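PDB 4U49: pectate lyase from Pectobacterium carotovorum, which probably cleaves polygalacturonate and methylated pectins internally by calcium-dependent beta-elimination, leaving oligosaccharides with an unsaturated uronosyl residue at the non-reducing end. Local coordinates for residues 37-42 with 71-76; 212-217 with 244-249; 273-278 with 298-303; 302-307 with 342-347. All blocks are in the same frame, centred on the assembly; numbering follows the deposited sequence.

Contact 1 (37-42 with 71-76); sequences LSWSTD and SDRTFT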
loop_
_atom_site.group_PDB
_atom_site.type_symbol
_atom_site.label_atom_id
_atom_site.label_comp_id
_atom_site.label_asym_id
_atom_site.label_seq_id
_atom_site.Cartn_x
_atom_site.Cartn_y
_atom_site.Cartn_z
ATOM N N LEU A 37 3.301 11.531 5.049
ATOM C CA LEU A 37 3.003 12.250 3.819
ATOM C C LEU A 37 2.837 11.244 2.692
ATOM O O LEU A 37 3.565 10.264 2.621
ATOM C CB LEU A 37 4.113 13.249 3.478
ATOM C CG LEU A 37 4.118 14.618 4.162
ATOM C CD1 LEU A 37 4.193 14.508 5.677
ATOM C CD2 LEU A 37 5.274 15.454 3.625
ATOM N N SER A 38 1.868 11.483 1.818
ATOM C CA SER A 38 1.680 10.637 0.652
ATOM C C SER A 38 1.214 11.504 -0.504
ATOM O O SER A 38 0.395 12.403 -0.318
ATOM C CB SER A 38 0.670 9.522 0.945
ATOM O OG SER A 38 0.508 8.670 -0.175
ATOM N N TRP A 39 1.730 11.248 -1.699
ATOM C CA TRP A 39 1.367 12.094 -2.827
ATOM C C TRP A 39 1.347 11.361 -4.156
ATOM O O TRP A 39 1.935 10.294 -4.306
ATOM C CB TRP A 39 2.316 13.299 -2.914
ATOM C CG TRP A 39 3.775 12.965 -3.111
ATOM C CD1 TRP A 39 4.449 12.887 -4.300
ATOM C CD2 TRP A 39 4.746 12.700 -2.084
ATOM N NE1 TRP A 39 5.772 12.578 -4.076
ATOM C CE2 TRP A 39 5.975 12.454 -2.731
ATOM C CE3 TRP A 39 4.685 12.632 -0.688
ATOM C CZ2 TRP A 39 7.138 12.151 -2.019
ATOM C CZ3 TRP A 39 5.845 12.333 0.012
ATOM C CH2 TRP A 39 7.053 12.100 -0.655
ATOM N N SER A 40 0.639 11.943 -5.115
ATOM C CA SER A 40 0.696 11.486 -6.491
ATOM C C SER A 40 1.107 12.657 -7.364
ATOM O O SER A 40 0.715 13.796 -7.113
ATOM C CB SER A 40 -0.649 10.927 -6.953
ATOM O OG SER A 40 -1.611 11.961 -7.052
ATOM N N THR A 41 1.902 12.378 -8.388
ATOM C CA THR A 41 2.316 13.416 -9.315
ATOM C C THR A 41 2.235 12.888 -10.744
ATOM O O THR A 41 2.388 11.689 -10.983
ATOM C CB THR A 41 3.748 13.913 -9.009
ATOM O OG1 THR A 41 4.047 15.063 -9.813
ATOM C CG2 THR A 41 4.771 12.820 -9.278
ATOM N N ASP A 42 1.962 13.778 -11.688
ATOM C CA ASP A 42 1.957 13.394 -13.094
ATOM C C ASP A 42 3.081 14.103 -13.831
ATOM O O ASP A 42 3.188 14.011 -15.053
ATOM C CB ASP A 42 0.606 13.700 -13.742
ATOM C CG ASP A 42 0.068 15.062 -13.361
ATOM O OD1 ASP A 42 0.876 15.996 -13.176
ATOM O OD2 ASP A 42 -1.167 15.199 -13.241
ATOM N N SER A 71 11.494 8.202 -6.933
ATOM C CA SER A 71 10.406 7.229 -7.025
ATOM C C SER A 71 9.494 7.140 -5.793
ATOM O O SER A 71 8.361 6.666 -5.899
ATOM C CB SER A 71 10.984 5.847 -7.325
ATOM O OG SER A 71 11.897 5.453 -6.322
ATOM N N ASP A 72 9.982 7.574 -4.634
ATOM C CA ASP A 72 9.165 7.567 -3.419
ATOM C C ASP A 72 7.931 8.449 -3.586
ATOM O O ASP A 72 8.006 9.522 -4.181
ATOM C CB ASP A 72 9.976 8.044 -2.207
ATOM C CG ASP A 72 10.935 6.985 -1.679
ATOM O OD1 ASP A 72 11.081 5.918 -2.317
ATOM O OD2 ASP A 72 11.557 7.233 -0.622
ATOM N N ARG A 73 6.795 7.993 -3.068
ATOM C CA ARG A 73 5.582 8.804 -3.083
ATOM C C ARG A 73 5.018 8.948 -1.673
ATOM O O ARG A 73 3.863 9.334 -1.491
ATOM C CB ARG A 73 4.532 8.199 -4.022
ATOM C CG ARG A 73 4.936 8.207 -5.500
ATOM C CD ARG A 73 5.100 9.624 -6.036
ATOM N NE ARG A 73 5.360 9.644 -7.475
ATOM C CZ ARG A 73 6.574 9.686 -8.018
ATOM N NH1 ARG A 73 7.652 9.713 -7.245
ATOM N NH2 ARG A 73 6.711 9.706 -9.338
ATOM N N THR A 74 5.843 8.619 -0.679
ATOM C CA THR A 74 5.507 8.844 0.722
ATOM C C THR A 74 6.709 9.358 1.503
ATOM O O THR A 74 7.847 9.249 1.050
ATOM C CB THR A 74 5.019 7.565 1.427
ATOM O OG1 THR A 74 6.124 6.671 1.604
ATOM C CG2 THR A 74 3.923 6.878 0.634
ATOM N N PHE A 75 6.445 9.908 2.682
ATOM C CA PHE A 75 7.498 10.290 3.613
ATOM C C PHE A 75 6.971 10.226 5.038
ATOM O O PHE A 75 5.833 10.611 5.302
ATOM C CB PHE A 75 8.026 11.695 3.310
ATOM C CG PHE A 75 9.050 12.181 4.299
ATOM C CD1 PHE A 75 10.365 11.751 4.216
ATOM C CD2 PHE A 75 8.700 13.060 5.313
ATOM C CE1 PHE A 75 11.311 12.189 5.124
ATOM C CE2 PHE A 75 9.642 13.500 6.225
ATOM C CZ PHE A 75 10.949 13.063 6.130
ATOM N N THR A 76 7.805 9.745 5.955
ATOM C CA THR A 76 7.429 9.671 7.362
ATOM C C THR A 76 8.173 10.725 8.176
ATOM O O THR A 76 9.398 10.697 8.265
ATOM C CB THR A 76 7.720 8.282 7.961
ATOM O OG1 THR A 76 6.964 7.284 7.264
ATOM C CG2 THR A 76 7.345 8.252 9.437
HETATM O O HOH W 1 2.849 9.751 -8.594
HETATM O O HOH W 2 4.669 9.613 -11.451
#
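Leu37 and Phe75 form a hydrogen-bonded antiparallel pair where strands 34-41 and 74-77 meet, in the small three-stranded sheet of the N-terminal beta domain. The N-to-C directions of strands 37-41 and 74-76 lie 169° apart, nearly antiparallel. Leu37 N bonds Phe75 O at 2.7 Å, and Phe75 N returns a bond to Leu37 O. The next rung is reached by Trp39 N, which bonds Arg73 O at 2.9 Å. The Trp39 indole then lies back across the partner chain: with CG held between the backbone N and the carbonyl carbon (chi1 60°), one face of the ring sits under the Arg73-Thr74 peptide, and Arg73 CA makes a CH-pi contact 4.0 Å from the centroid of the five-membered ring. Arg73 bends at chi2 and carries its guanidinium under Thr41 CG2, which stands over one face, 3.7 Å from Arg73 NH2. Arg73 NH1 bonds Asp72 O, which lies in the guanidinium plane, and also Ser70 O. Two in-plane waters link Arg73 NE to Thr41 N and Arg73 NH2 to Thr41 O. Around this pairing, Gln49 binds the indole NE1, strand 62-68 packs on Trp39 and Phe75, and strand 24-31 flanks strand 34-41 on its other edge.

Contact 2 (212-217 with 244-249); sequences GVAHNT and FTLTGQ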
loop_
_atom_site.group_PDB
_atom_site.type_symbol
_atom_site.label_atom_id
_atom_site.label_comp_id
_atom_site.label_asym_id
_atom_site.label_seq_id
_atom_site.Cartn_x
_atom_site.Cartn_y
_atom_site.Cartn_z
ATOM N N GLY A 212 0.844 5.774 -0.902
ATOM C CA GLY A 212 -0.299 5.472 -0.065
ATOM C C GLY A 212 0.126 5.097 1.337
ATOM O O GLY A 212 1.288 4.763 1.577
ATOM N N VAL A 213 -0.818 5.171 2.270
ATOM C CA VAL A 213 -0.563 4.844 3.668
ATOM C C VAL A 213 -1.738 4.039 4.212
ATOM O O VAL A 213 -2.889 4.433 4.043
ATOM C CB VAL A 213 -0.364 6.111 4.538
ATOM C CG1 VAL A 213 -0.100 5.727 5.988
ATOM C CG2 VAL A 213 0.771 6.976 4.000
ATOM N N ALA A 214 -1.456 2.911 4.859
ATOM C CA ALA A 214 -2.519 2.068 5.396
ATOM C C ALA A 214 -2.330 1.801 6.887
ATOM O O ALA A 214 -1.356 1.173 7.301
ATOM C CB ALA A 214 -2.588 0.758 4.632
ATOM N N HIS A 215 -3.276 2.282 7.686
ATOM C CA HIS A 215 -3.240 2.074 9.124
ATOM C C HIS A 215 -4.094 0.878 9.525
ATOM O O HIS A 215 -5.160 0.646 8.955
ATOM C CB HIS A 215 -3.717 3.328 9.859
ATOM C CG HIS A 215 -3.919 3.123 11.326
ATOM N ND1 HIS A 215 -2.901 3.250 12.245
ATOM C CD2 HIS A 215 -5.024 2.784 12.034
ATOM C CE1 HIS A 215 -3.369 3.003 13.456
ATOM N NE2 HIS A 215 -4.654 2.719 13.354
ATOM N N ASN A 216 -3.617 0.122 10.510
ATOM C CA ASN A 216 -4.374 -1.001 11.050
ATOM C C ASN A 216 -4.195 -1.114 12.561
ATOM O O ASN A 216 -3.161 -0.723 13.100
ATOM C CB ASN A 216 -3.954 -2.308 10.374
ATOM C CG ASN A 216 -4.836 -3.481 10.774
ATOM O OD1 ASN A 216 -5.978 -3.587 10.331
ATOM N ND2 ASN A 216 -4.307 -4.368 11.615
ATOM N N THR A 217 -5.218 -1.631 13.235
ATOM C CA THR A 217 -5.143 -1.931 14.663
ATOM C C THR A 217 -5.471 -3.404 14.878
ATOM O O THR A 217 -6.422 -3.919 14.295
ATOM C CB THR A 217 -6.117 -1.072 15.494
ATOM O OG1 THR A 217 -7.466 -1.461 15.205
ATOM C CG2 THR A 217 -5.943 0.404 15.181
ATOM N N PHE A 244 4.936 2.703 -0.539
ATOM C CA PHE A 244 3.688 2.397 0.157
ATOM C C PHE A 244 3.998 2.050 1.608
ATOM O O PHE A 244 4.893 1.253 1.878
ATOM C CB PHE A 244 2.966 1.248 -0.558
ATOM C CG PHE A 244 1.813 0.660 0.208
ATOM C CD1 PHE A 244 0.632 1.365 0.370
ATOM C CD2 PHE A 244 1.897 -0.622 0.729
ATOM C CE1 PHE A 244 -0.434 0.811 1.063
ATOM C CE2 PHE A 244 0.837 -1.178 1.423
ATOM C CZ PHE A 244 -0.329 -0.463 1.588
ATOM N N THR A 245 3.282 2.673 2.540
ATOM C CA THR A 245 3.650 2.586 3.952
ATOM C C THR A 245 2.541 2.030 4.842
ATOM O O THR A 245 1.406 2.508 4.819
ATOM C CB THR A 245 4.072 3.969 4.501
ATOM O OG1 THR A 245 5.244 4.423 3.811
ATOM C CG2 THR A 245 4.373 3.894 5.998
ATOM N N LEU A 246 2.889 1.018 5.630
ATOM C CA LEU A 246 1.985 0.463 6.631
ATOM C C LEU A 246 2.273 1.088 7.990
ATOM O O LEU A 246 3.427 1.173 8.405
ATOM C CB LEU A 246 2.133 -1.059 6.716
ATOM C CG LEU A 246 1.805 -1.893 5.476
ATOM C CD1 LEU A 246 2.016 -3.375 5.770
ATOM C CD2 LEU A 246 0.379 -1.642 5.019
ATOM N N THR A 247 1.228 1.529 8.679
ATOM C CA THR A 247 1.390 2.056 10.026
ATOM C C THR A 247 0.419 1.375 10.987
ATOM O O THR A 247 -0.606 0.830 10.572
ATOM C CB THR A 247 1.186 3.586 10.073
ATOM O OG1 THR A 247 1.420 4.060 11.404
ATOM C CG2 THR A 247 -0.222 3.958 9.649
ATOM N N GLY A 248 0.753 1.404 12.272
ATOM C CA GLY A 248 -0.040 0.728 13.280
ATOM C C GLY A 248 0.413 -0.706 13.480
ATOM O O GLY A 248 1.599 -1.016 13.374
ATOM N N GLN A 249 -0.539 -1.586 13.766
ATOM C CA GLN A 249 -0.231 -2.987 14.020
ATOM C C GLN A 249 -0.913 -3.871 12.980
ATOM O O GLN A 249 -2.140 -3.895 12.877
ATOM C CB GLN A 249 -0.656 -3.382 15.436
ATOM C CG GLN A 249 0.071 -2.627 16.547
ATOM C CD GLN A 249 -0.411 -1.195 16.702
ATOM O OE1 GLN A 249 -1.601 -0.910 16.563
ATOM N NE2 GLN A 249 0.518 -0.283 16.975
#
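With CG anti to the backbone N (chi1 -173°), the Asn216 side chain reaches across to the chain just past the corner at Gly248, where its ND2 donates to Gln249 O at 2.6 Å, each group lying close to the plane of the other. Thr247 has OG1 anti to its own N (chi1 -177°), which leaves CG2 between N and the carbonyl carbon, 3.6 Å from His215 CB and at the edge of the imidazole. His215 ND1 and Thr247 OG1 both bond Asp32 OD1, a shared partner that ties this face to the N-terminal domain, and Thr247 OG1 also bonds Tyr36 OH. Behind these groups the backbones pair in parallel at 16°, in the manner of successive coils of the right-handed parallel beta-helix found in polysaccharide lyase family 3. The ladder alternates direction, Ala214 N giving to Thr245 O at 2.9 Å and Thr247 N to Ala214 O at 3.0 Å, and ends with Gln249 N to Asn216 O at 2.8 Å. On the other face Ala214 CB meets Leu246 CD2 (3.8 Å) and Phe244 CZ (4.0 Å). Asn216 is an observed calcium-binding residue of this protein, although no calcium is bound to this chain in the model; the hydrogen bond from ND2 to Gln249 O, with a weak one to Asp226, fixes its side-chain rotation.

Contact 3 (273-278 with 298-303); sequences SATVNG and DLRIKG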
loop_
_atom_site.group_PDB
_atom_site.type_symbol
_atom_site.label_atom_id
_atom_site.label_comp_id
_atom_site.label_asym_id
_atom_site.label_seq_id
_atom_site.Cartn_x
_atom_site.Cartn_y
_atom_site.Cartn_z
ATOM N N SER A 273 9.120 -0.985 -3.606
ATOM C CA SER A 273 9.508 -0.252 -2.406
ATOM C C SER A 273 8.324 -0.114 -1.456
ATOM O O SER A 273 7.217 0.225 -1.872
ATOM C CB SER A 273 10.061 1.130 -2.762
ATOM O OG SER A 273 9.098 1.888 -3.470
ATOM N N ALA A 274 8.568 -0.390 -0.179
ATOM C CA ALA A 274 7.534 -0.285 0.843
ATOM C C ALA A 274 8.166 -0.076 2.211
ATOM O O ALA A 274 9.320 -0.443 2.430
ATOM C CB ALA A 274 6.654 -1.527 0.851
ATOM N N THR A 275 7.399 0.509 3.124
ATOM C CA THR A 275 7.851 0.736 4.490
ATOM C C THR A 275 6.818 0.233 5.486
ATOM O O THR A 275 5.628 0.505 5.339
ATOM C CB THR A 275 8.114 2.230 4.762
ATOM O OG1 THR A 275 9.253 2.663 4.010
ATOM C CG2 THR A 275 8.371 2.472 6.242
ATOM N N VAL A 276 7.268 -0.509 6.492
ATOM C CA VAL A 276 6.399 -0.870 7.605
ATOM C C VAL A 276 6.836 -0.114 8.855
ATOM O O VAL A 276 7.805 -0.499 9.513
ATOM C CB VAL A 276 6.412 -2.386 7.886
ATOM C CG1 VAL A 276 5.517 -2.712 9.078
ATOM C CG2 VAL A 276 5.965 -3.164 6.654
ATOM N N ASN A 277 6.139 0.975 9.164
ATOM C CA ASN A 277 6.420 1.734 10.378
ATOM C C ASN A 277 5.454 1.331 11.476
ATOM O O ASN A 277 4.530 2.069 11.823
ATOM C CB ASN A 277 6.335 3.238 10.132
ATOM C CG ASN A 277 6.967 4.042 11.253
ATOM O OD1 ASN A 277 8.005 3.660 11.795
ATOM N ND2 ASN A 277 6.340 5.153 11.614
ATOM N N GLY A 278 5.677 0.141 12.012
ATOM C CA GLY A 278 4.822 -0.417 13.033
ATOM C C GLY A 278 5.169 -1.880 13.175
ATOM O O GLY A 278 6.270 -2.302 12.821
ATOM N N ASP A 298 13.106 -3.202 -2.146
ATOM C CA ASP A 298 13.443 -2.123 -1.224
ATOM C C ASP A 298 12.426 -2.061 -0.090
ATOM O O ASP A 298 11.520 -1.232 -0.086
ATOM C CB ASP A 298 13.516 -0.788 -1.980
ATOM C CG ASP A 298 13.781 0.403 -1.072
ATOM O OD1 ASP A 298 14.260 0.214 0.065
ATOM O OD2 ASP A 298 13.507 1.541 -1.510
ATOM N N LEU A 299 12.589 -2.949 0.880
ATOM C CA LEU A 299 11.665 -3.031 2.000
ATOM C C LEU A 299 12.284 -2.469 3.273
ATOM O O LEU A 299 13.361 -2.896 3.687
ATOM C CB LEU A 299 11.232 -4.482 2.213
ATOM C CG LEU A 299 10.210 -4.763 3.311
ATOM C CD1 LEU A 299 8.917 -4.006 3.059
ATOM C CD2 LEU A 299 9.949 -6.263 3.414
ATOM N N ARG A 300 11.602 -1.505 3.884
ATOM C CA ARG A 300 12.061 -0.910 5.135
ATOM C C ARG A 300 11.103 -1.274 6.263
ATOM O O ARG A 300 9.897 -1.056 6.155
ATOM C CB ARG A 300 12.166 0.612 5.011
ATOM C CG ARG A 300 12.804 1.114 3.724
ATOM C CD ARG A 300 12.400 2.563 3.470
ATOM N NE ARG A 300 12.923 3.111 2.220
ATOM C CZ ARG A 300 12.401 2.879 1.019
ATOM N NH1 ARG A 300 11.348 2.082 0.893
ATOM N NH2 ARG A 300 12.941 3.432 -0.059
ATOM N N ILE A 301 11.633 -1.828 7.347
ATOM C CA ILE A 301 10.793 -2.260 8.458
ATOM C C ILE A 301 11.318 -1.717 9.784
ATOM O O ILE A 301 12.515 -1.790 10.063
ATOM C CB ILE A 301 10.706 -3.799 8.534
ATOM C CG1 ILE A 301 10.162 -4.372 7.222
ATOM C CG2 ILE A 301 9.829 -4.231 9.696
ATOM C CD1 ILE A 301 10.090 -5.884 7.197
ATOM N N LYS A 302 10.418 -1.170 10.595
ATOM C CA LYS A 302 10.790 -0.618 11.896
ATOM C C LYS A 302 11.366 -1.693 12.812
ATOM O O LYS A 302 10.720 -2.708 13.074
ATOM C CB LYS A 302 9.583 0.042 12.566
ATOM C CG LYS A 302 9.877 0.587 13.957
ATOM C CD LYS A 302 8.636 1.192 14.589
ATOM C CE LYS A 302 8.940 1.744 15.973
ATOM N NZ LYS A 302 7.713 2.227 16.668
ATOM N N GLY A 303 12.589 -1.462 13.283
ATOM C CA GLY A 303 13.266 -2.384 14.177
ATOM C C GLY A 303 13.466 -3.766 13.585
ATOM O O GLY A 303 13.338 -4.774 14.283
#
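Strands 274-277 and 299-301 run in the same direction, their short axes 6° apart and 4.6 Å distant at closest approach, with Ala274 opposite Leu299, Thr275 opposite Arg300 and Val276 opposite Ile301. Four backbone bonds join the segments: Ala274 N to Asp298 O, Arg300 N to Ala274 O, Val276 N to Arg300 O (2.7 Å) and Lys302 N to Val276 O. This is the regular parallel ladder between adjacent coils of a right-handed parallel beta-helix, the fold of this lyase family, and strand 274-277 is in turn hydrogen-bonded to strand 244-247 on its other edge. At Gly278 the chain turns a corner and leaves the face. On one side of the ladder the aliphatic residues meet coil on coil: Ala274 CB touches Leu299 CD1 at 4.0 Å, and Val276 CB faces Ile301 CG2 at 4.3 Å, while Ile283 of a further strand packs on Leu299 and Ile301. The opposite side is polar. Here the Arg300 chain, extended from CG to NE, passes obliquely across Thr275, whose OG1 lies 3.2 Å from Arg300 CD and bonds Asn243. The guanidinium turns back along its own strand, where Arg300 NH2 is modelled in a salt bridge with Asp298 OD2, though at 2.4 Å the separation is implausibly short and the exact geometry doubtful. Ser273 CB comes to the guanidinium edge, 4.0 Å from Arg300 NH1. Farther along, the fully extended Lys302 chain lays its CD 3.8 Å from Asn277 OD1, and Asn277 ND2 is bonded to Tyr36 of the N-terminal domain.

Contact 4 (302-307 with 342-347); sequences KGYKEG and SNVKPL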
loop_
_atom_site.group_PDB
_atom_site.type_symbol
_atom_site.label_atom_id
_atom_site.label_comp_id
_atom_site.label_asym_id
_atom_site.label_seq_id
_atom_site.Cartn_x
_atom_site.Cartn_y
_atom_site.Cartn_z
ATOM N N LYS A 302 10.418 -1.170 10.595
ATOM C CA LYS A 302 10.790 -0.618 11.896
ATOM C C LYS A 302 11.366 -1.693 12.812
ATOM O O LYS A 302 10.720 -2.708 13.074
ATOM C CB LYS A 302 9.583 0.042 12.566
ATOM C CG LYS A 302 9.877 0.587 13.957
ATOM C CD LYS A 302 8.636 1.192 14.589
ATOM C CE LYS A 302 8.940 1.744 15.973
ATOM N NZ LYS A 302 7.713 2.227 16.668
ATOM N N GLY A 303 12.589 -1.462 13.283
ATOM C CA GLY A 303 13.266 -2.384 14.177
ATOM C C GLY A 303 13.466 -3.766 13.585
ATOM O O GLY A 303 13.338 -4.774 14.283
ATOM N N TYR A 304 13.784 -3.816 12.296
ATOM C CA TYR A 304 13.890 -5.094 11.603
ATOM C C TYR A 304 15.051 -5.949 12.094
ATOM O O TYR A 304 16.178 -5.475 12.233
ATOM C CB TYR A 304 14.033 -4.892 10.094
ATOM C CG TYR A 304 14.314 -6.189 9.371
ATOM C CD1 TYR A 304 13.322 -7.152 9.233
ATOM C CD2 TYR A 304 15.572 -6.462 8.846
ATOM C CE1 TYR A 304 13.570 -8.347 8.585
ATOM C CE2 TYR A 304 15.829 -7.656 8.196
ATOM C CZ TYR A 304 14.822 -8.594 8.068
ATOM O OH TYR A 304 15.069 -9.785 7.424
ATOM N N LYS A 305 14.750 -7.216 12.355
ATOM C CA LYS A 305 15.757 -8.238 12.600
ATOM C C LYS A 305 15.345 -9.479 11.819
ATOM O O LYS A 305 14.152 -9.728 11.642
ATOM C CB LYS A 305 15.884 -8.546 14.093
ATOM C CG LYS A 305 16.290 -7.348 14.939
ATOM C CD LYS A 305 16.103 -7.620 16.424
ATOM C CE LYS A 305 16.354 -6.365 17.244
ATOM N NZ LYS A 305 15.519 -5.228 16.767
ATOM N N GLU A 306 16.319 -10.249 11.343
ATOM C CA GLU A 306 16.021 -11.437 10.549
ATOM C C GLU A 306 15.114 -12.400 11.311
ATOM O O GLU A 306 15.434 -12.827 12.419
ATOM C CB GLU A 306 17.311 -12.145 10.126
ATOM C CG GLU A 306 17.079 -13.375 9.259
ATOM C CD GLU A 306 18.317 -13.796 8.494
ATOM O OE1 GLU A 306 18.449 -15.002 8.196
ATOM O OE2 GLU A 306 19.153 -12.922 8.183
ATOM N N GLY A 307 13.972 -12.720 10.710
ATOM C CA GLY A 307 12.988 -13.576 11.342
ATOM C C GLY A 307 11.939 -12.784 12.099
ATOM O O GLY A 307 10.925 -13.331 12.531
ATOM N N SER A 342 19.944 -8.109 1.581
ATOM C CA SER A 342 20.280 -6.711 1.339
ATOM C C SER A 342 19.065 -5.895 0.893
ATOM O O SER A 342 19.100 -4.664 0.904
ATOM C CB SER A 342 21.393 -6.606 0.294
ATOM O OG SER A 342 20.995 -7.178 -0.940
ATOM N N ASN A 343 17.995 -6.582 0.504
ATOM C CA ASN A 343 16.770 -5.914 0.071
ATOM C C ASN A 343 15.894 -5.468 1.240
ATOM O O ASN A 343 14.924 -4.732 1.054
ATOM C CB ASN A 343 15.960 -6.828 -0.851
ATOM C CG ASN A 343 16.663 -7.108 -2.162
ATOM O OD1 ASN A 343 16.971 -8.254 -2.479
ATOM N ND2 ASN A 343 16.914 -6.059 -2.938
ATOM N N VAL A 344 16.232 -5.920 2.443
ATOM C CA VAL A 344 15.449 -5.585 3.628
ATOM C C VAL A 344 16.322 -4.883 4.658
ATOM O O VAL A 344 17.370 -5.397 5.047
ATOM C CB VAL A 344 14.813 -6.837 4.259
ATOM C CG1 VAL A 344 13.826 -6.438 5.343
ATOM C CG2 VAL A 344 14.127 -7.676 3.191
ATOM N N LYS A 345 15.894 -3.702 5.092
ATOM C CA LYS A 345 16.701 -2.887 5.991
ATOM C C LYS A 345 15.871 -2.341 7.147
ATOM O O LYS A 345 14.679 -2.065 6.989
ATOM C CB LYS A 345 17.358 -1.740 5.216
ATOM C CG LYS A 345 18.303 -2.212 4.122
ATOM C CD LYS A 345 19.092 -1.069 3.515
ATOM C CE LYS A 345 20.050 -1.582 2.448
ATOM N NZ LYS A 345 20.955 -2.645 2.974
ATOM N N PRO A 346 16.500 -2.188 8.323
ATOM C CA PRO A 346 15.806 -1.750 9.537
ATOM C C PRO A 346 15.351 -0.298 9.483
ATOM O O PRO A 346 15.582 0.403 8.497
ATOM C CB PRO A 346 16.860 -1.936 10.636
ATOM C CG PRO A 346 17.879 -2.859 10.052
ATOM C CD PRO A 346 17.904 -2.537 8.597
ATOM N N LEU A 347 14.708 0.139 10.561
ATOM C CA LEU A 347 14.186 1.494 10.664
ATOM C C LEU A 347 13.893 1.815 12.127
ATOM O O LEU A 347 13.731 2.970 12.525
ATOM C CB LEU A 347 12.925 1.649 9.807
ATOM C CG LEU A 347 12.339 3.049 9.640
ATOM C CD1 LEU A 347 13.391 3.995 9.090
ATOM C CD2 LEU A 347 11.124 3.008 8.731
ATOM O OXT LEU A 347 13.816 0.910 12.959
#
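One face of the Tyr304 ring is covered by Val344, whose CG1 stands 3.6 Å from the centroid and only 10° off the ring normal, a centred CH-pi contact; over the opposite face, offset toward the rim, comes the backbone N of Glu306. The valine methyl is nearest Tyr304 CZ but stays within about half an ångström of that distance from every ring carbon, as its central position requires. Tyr304 CG lies anti to the backbone N (chi1 173°), a setting that aims the ring along the partner chain toward Val344 and leaves CB beside the proline, 3.7 Å from Pro346 CA and 4.1 Å from Pro346 CB. The C-terminal tail adds a last, short strand, 344-345, to the edge of strand 294-301 in the parallel beta-helix, through backbone bonds of Lys345 with Leu299 and Ile301, and the loop after strand 294-301 folds against it. Pro309, Val311 and Trp332 also touch the tyrosine, and Trp332 reaches Val344 as well. The terminal carboxylate takes a hydrogen bond from the loop: Gly303 N donates to Leu347 OXT at 2.7 Å with 166° at the hydrogen. Next to it, Leu347 CB rests 3.7 Å from Lys302 CA.

How the contacts relate
The four contacts follow one another along the chain, from the N-terminal beta domain to the last residue. Contacts 2 and 3 are lateral steps of one parallel beta-helix face, their centres about 10 Å apart; contact 4 joins the loop after strand 294-301 to the tail whose strand 344-345 pairs with that strand. It lies about 7 Å from contact 3, centre to centre, and shares Lys302 and Gly303 with it. Contact 1 belongs to the separate antiparallel sheet, its centre about 15 Å from those of contacts 2 and 3, and it touches both: Ser38 and Thr74 reach contact 2, Asp72 approaches Arg300. The N-terminal domain is therefore docked directly on the beta-helix face that includes strand 213-216, which holds the calcium-binding Asn216.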